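Local structure of fimbrial protein MyfA (Yersinia enterocolitica, 5LO7) at residues Gly36-Pro41 / His71-Asp76. The protein forms the major subunit of the Myf fimbria, a probable virulence factor made only by pathogenic serotypes, by assembling into a large, protease-resistant homopolymer. Residues are numbered along the deposited sequence; the frame is centred on the assembly and turned at random.
Sequences GWNVRP and HWWIDD
Strands 36-41 and 71-75 run antiparallel, their axes 4.6 Å apart at 173°; W37 with I74 and V39 with W72 are the hydrogen-bonded pairs, two bonds each, the tightest from W37 N to I74 O at 2.8 Å. G36, lacking a side chain, brings its CA within 3.1 Å of I74 O.

W37, V39, W72 and I74 share the inward face, where large apolar groups suit the interior: W37 presents its ring edge to I74, CD1 lying 4.2 Å from CG2, and V39 CB rests 4.3 Å from W72 CB. P41 CG touches W72 CZ3, and the W72 ring also meets W67 and F85 edge-to-face.

N38 and W73 occupy the other face, which the side-chain ends of R40 and H71 also reach; polar and amphipathic groups suit this partly exposed side. H71 CG sits between its backbone N and carbonyl carbon (chi1 71°), setting the ring beside R40. The guanidinium lies over one ring face, toward the rim, planes 32° apart, NH1 too poorly angled for a hydrogen bond to ND1. One water links H71 NE2 (2.6 Å) to N38 OD1, while E105 takes N38 ND2 and salt-bridges R40 NE, helping to hold both side chains.

Strand 36-51, flanked by 71-75 and 97-107, turns its apolar face toward M28 and L26 of strand 21-29, the two-layer packing of an immunoglobulin-like β-sandwich, as in chaperone–usher pilins.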
ATOM      1  N   GLY B  36      -3.881 -14.231 -30.536  1.00 16.81           N
ATOM      2  CA  GLY B  36      -4.226 -13.321 -29.478  1.00 15.95           C
ATOM      3  C   GLY B  36      -3.034 -12.724 -28.779  1.00 17.98           C
ATOM      4  O   GLY B  36      -1.919 -12.715 -29.286  1.00 17.46           O
ATOM      5  N   TRP B  37      -3.296 -12.229 -27.576  1.00 21.50           N
ATOM      6  CA  TRP B  37      -2.287 -11.548 -26.786  1.00 18.90           C
ATOM      7  C   TRP B  37      -2.332 -11.939 -25.322  1.00 17.56           C
ATOM      8  O   TRP B  37      -3.373 -12.353 -24.806  1.00 17.97           O
ATOM      9  CB  TRP B  37      -2.507 -10.040 -26.852  1.00 17.89           C
ATOM     10  CG  TRP B  37      -2.636  -9.462 -28.228  1.00 15.43           C
ATOM     11  CD1 TRP B  37      -3.767  -9.374 -28.975  1.00 16.23           C
ATOM     12  CD2 TRP B  37      -1.594  -8.866 -29.007  1.00 17.13           C
ATOM     13  NE1 TRP B  37      -3.499  -8.759 -30.166  1.00 17.95           N
ATOM     14  CE2 TRP B  37      -2.171  -8.443 -30.215  1.00 18.27           C
ATOM     15  CE3 TRP B  37      -0.233  -8.652 -28.797  1.00 17.25           C
ATOM     16  CZ2 TRP B  37      -1.437  -7.820 -31.215  1.00 20.39           C
ATOM     17  CZ3 TRP B  37       0.493  -8.025 -29.795  1.00 21.44           C
ATOM     18  CH2 TRP B  37      -0.110  -7.623 -30.984  1.00 19.50           C
ATOM     19  N   ASN B  38      -1.200 -11.759 -24.653  1.00 14.16           N
ATOM     20  CA  ASN B  38      -1.143 -11.765 -23.201  1.00 16.32           C
ATOM     21  C   ASN B  38      -0.602 -10.448 -22.711  1.00 14.51           C
ATOM     22  O   ASN B  38       0.284  -9.858 -23.325  1.00 14.82           O
ATOM     23  CB  ASN B  38      -0.205 -12.842 -22.685  1.00 16.74           C
ATOM     24  CG  ASN B  38      -0.688 -14.226 -22.994  1.00 18.84           C
ATOM     25  OD1 ASN B  38      -1.883 -14.497 -22.974  1.00 19.15           O
ATOM     26  ND2 ASN B  38       0.242 -15.122 -23.284  1.00 17.45           N
ATOM     27  N   VAL B  39      -1.116 -10.006 -21.575  1.00 16.88           N
ATOM     28  CA  VAL B  39      -0.529  -8.877 -20.856  1.00 18.65           C
ATOM     29  C   VAL B  39      -0.196  -9.361 -19.452  1.00 16.38           C
ATOM     30  O   VAL B  39      -1.089  -9.572 -18.640  1.00 14.91           O
ATOM     31  CB  VAL B  39      -1.470  -7.659 -20.811  1.00 19.06           C
ATOM     32  CG1 VAL B  39      -0.796  -6.481 -20.071  1.00 15.25           C
ATOM     33  CG2 VAL B  39      -1.879  -7.269 -22.231  1.00 13.83           C
ATOM     34  N   ARG B  40       1.101  -9.547 -19.201  1.00 16.68           N
ATOM     35  CA  ARG B  40       1.604 -10.193 -17.990  1.00 15.52           C
ATOM     36  C   ARG B  40       2.277  -9.187 -17.039  1.00 17.62           C
ATOM     37  O   ARG B  40       3.288  -8.590 -17.407  1.00 18.09           O
ATOM     38  CB  ARG B  40       2.621 -11.246 -18.417  1.00 18.55           C
ATOM     39  CG  ARG B  40       2.029 -12.382 -19.219  1.00 15.45           C
ATOM     40  CD  ARG B  40       2.999 -13.515 -19.307  1.00 16.33           C
ATOM     41  NE  ARG B  40       2.516 -14.642 -20.112  1.00 19.05           N
ATOM     42  CZ  ARG B  40       1.915 -15.722 -19.626  1.00 16.76           C
ATOM     43  NH1 ARG B  40       1.680 -15.840 -18.329  1.00 20.10           N
ATOM     44  NH2 ARG B  40       1.539 -16.683 -20.448  1.00 20.42           N
ATOM     45  N   PRO B  41       1.717  -8.976 -15.828  1.00 18.49           N
ATOM     46  CA  PRO B  41       2.308  -8.000 -14.897  1.00 14.45           C
ATOM     47  C   PRO B  41       3.714  -8.419 -14.471  1.00 19.84           C
ATOM     48  O   PRO B  41       3.987  -9.616 -14.390  1.00 16.45           O
ATOM     49  CB  PRO B  41       1.355  -8.033 -13.700  1.00 15.97           C
ATOM     50  CG  PRO B  41       0.045  -8.571 -14.258  1.00 17.00           C
ATOM     51  CD  PRO B  41       0.460  -9.546 -15.307  1.00 15.73           C
ATOM     52  N   HIS B  71      -2.558 -12.996 -15.042  1.00 18.00           N
ATOM     53  CA  HIS B  71      -2.355 -12.162 -16.212  1.00 14.35           C
ATOM     54  C   HIS B  71      -3.631 -12.044 -17.034  1.00 17.53           C
ATOM     55  O   HIS B  71      -4.546 -12.860 -16.907  1.00 18.63           O
ATOM     56  CB  HIS B  71      -1.201 -12.705 -17.077  1.00 14.63           C
ATOM     57  CG  HIS B  71      -1.523 -13.980 -17.797  1.00 16.62           C
ATOM     58  ND1 HIS B  71      -1.438 -15.217 -17.196  1.00 20.63           N
ATOM     59  CD2 HIS B  71      -1.929 -14.207 -19.064  1.00 15.09           C
ATOM     60  CE1 HIS B  71      -1.783 -16.150 -18.067  1.00 15.90           C
ATOM     61  NE2 HIS B  71      -2.085 -15.563 -19.207  1.00 18.46           N
ATOM     62  N   TRP B  72      -3.677 -11.012 -17.869  1.00 14.00           N
ATOM     63  CA  TRP B  72      -4.770 -10.811 -18.776  1.00 16.37           C
ATOM     64  C   TRP B  72      -4.475 -11.512 -20.094  1.00 16.60           C
ATOM     65  O   TRP B  72      -3.333 -11.837 -20.394  1.00 19.76           O
ATOM     66  CB  TRP B  72      -4.999  -9.319 -19.018  1.00 17.04           C
ATOM     67  CG  TRP B  72      -5.599  -8.623 -17.837  1.00 15.99           C
ATOM     68  CD1 TRP B  72      -6.908  -8.643 -17.445  1.00 17.14           C
ATOM     69  CD2 TRP B  72      -4.903  -7.825 -16.866  1.00 21.03           C
ATOM     70  NE1 TRP B  72      -7.073  -7.891 -16.303  1.00 16.53           N
ATOM     71  CE2 TRP B  72      -5.860  -7.383 -15.924  1.00 19.05           C
ATOM     72  CE3 TRP B  72      -3.569  -7.431 -16.710  1.00 17.78           C
ATOM     73  CZ2 TRP B  72      -5.521  -6.571 -14.838  1.00 19.83           C
ATOM     74  CZ3 TRP B  72      -3.236  -6.625 -15.641  1.00 16.54           C
ATOM     75  CH2 TRP B  72      -4.210  -6.204 -14.716  1.00 20.71           C
ATOM     76  N   TRP B  73      -5.497 -11.761 -20.888  1.00 17.56           N
ATOM     77  CA  TRP B  73      -5.257 -12.334 -22.186  1.00 17.03           C
ATOM     78  C   TRP B  73      -6.485 -12.159 -23.032  1.00 20.52           C
ATOM     79  O   TRP B  73      -7.573 -11.931 -22.524  1.00 21.22           O
ATOM     80  CB  TRP B  73      -4.946 -13.814 -22.052  1.00 19.61           C
ATOM     81  CG  TRP B  73      -6.131 -14.634 -21.518  1.00 19.00           C
ATOM     82  CD1 TRP B  73      -6.549 -14.737 -20.221  1.00 16.61           C
ATOM     83  CD2 TRP B  73      -7.027 -15.447 -22.287  1.00 16.79           C
ATOM     84  NE1 TRP B  73      -7.643 -15.560 -20.132  1.00 19.98           N
ATOM     85  CE2 TRP B  73      -7.959 -16.010 -21.386  1.00 23.12           C
ATOM     86  CE3 TRP B  73      -7.124 -15.763 -23.636  1.00 18.66           C
ATOM     87  CZ2 TRP B  73      -8.977 -16.864 -21.800  1.00 21.38           C
ATOM     88  CZ3 TRP B  73      -8.139 -16.614 -24.046  1.00 20.47           C
ATOM     89  CH2 TRP B  73      -9.047 -17.155 -23.127  1.00 21.93           C
ATOM     90  N   ILE B  74      -6.312 -12.265 -24.332  1.00 17.10           N
ATOM     91  CA  ILE B  74      -7.448 -12.229 -25.217  1.00 19.77           C
ATOM     92  C   ILE B  74      -7.113 -12.893 -26.543  1.00 19.72           C
ATOM     93  O   ILE B  74      -6.046 -12.679 -27.114  1.00 20.07           O
ATOM     94  CB  ILE B  74      -7.926 -10.795 -25.467  1.00 20.72           C
ATOM     95  CG1 ILE B  74      -9.154 -10.817 -26.374  1.00 24.35           C
ATOM     96  CG2 ILE B  74      -6.815  -9.958 -26.085  1.00 21.38           C
ATOM     97  CD1 ILE B  74      -9.809  -9.463 -26.580  1.00 26.63           C
ATOM     98  N   ASP B  75      -8.023 -13.731 -27.012  1.00 18.87           N
ATOM     99  CA  ASP B  75      -7.918 -14.246 -28.353  1.00 19.62           C
ATOM    100  C   ASP B  75      -8.522 -13.155 -29.228  1.00 20.89           C
ATOM    101  O   ASP B  75      -9.714 -12.887 -29.150  1.00 27.21           O
ATOM    102  CB  ASP B  75      -8.706 -15.546 -28.492  1.00 24.88           C
ATOM    103  CG  ASP B  75      -8.038 -16.737 -27.819  1.00 23.05           C
ATOM    104  OD1 ASP B  75      -6.823 -16.730 -27.559  1.00 18.35           O
ATOM    105  OD2 ASP B  75      -8.765 -17.715 -27.568  1.00 22.96           O
ATOM    106  N   ASP B  76      -7.710 -12.491 -30.031  1.00 21.39           N
ATOM    107  CA  ASP B  76      -8.214 -11.479 -30.936  1.00 23.76           C
ATOM    108  C   ASP B  76      -7.214 -11.368 -32.063  1.00 22.11           C
ATOM    109  O   ASP B  76      -6.092 -10.911 -31.872  1.00 24.18           O
ATOM    110  CB  ASP B  76      -8.371 -10.141 -30.208  1.00 25.77           C
ATOM    111  CG  ASP B  76      -8.909  -9.032 -31.106  1.00 28.00           C
ATOM    112  OD1 ASP B  76      -8.363  -8.793 -32.204  1.00 27.05           O
ATOM    113  OD2 ASP B  76      -9.883  -8.375 -30.689  1.00 28.71           O
TER
HETATM  114  O   HOH W   1      -3.125 -16.813 -21.258  1.00 25.86           O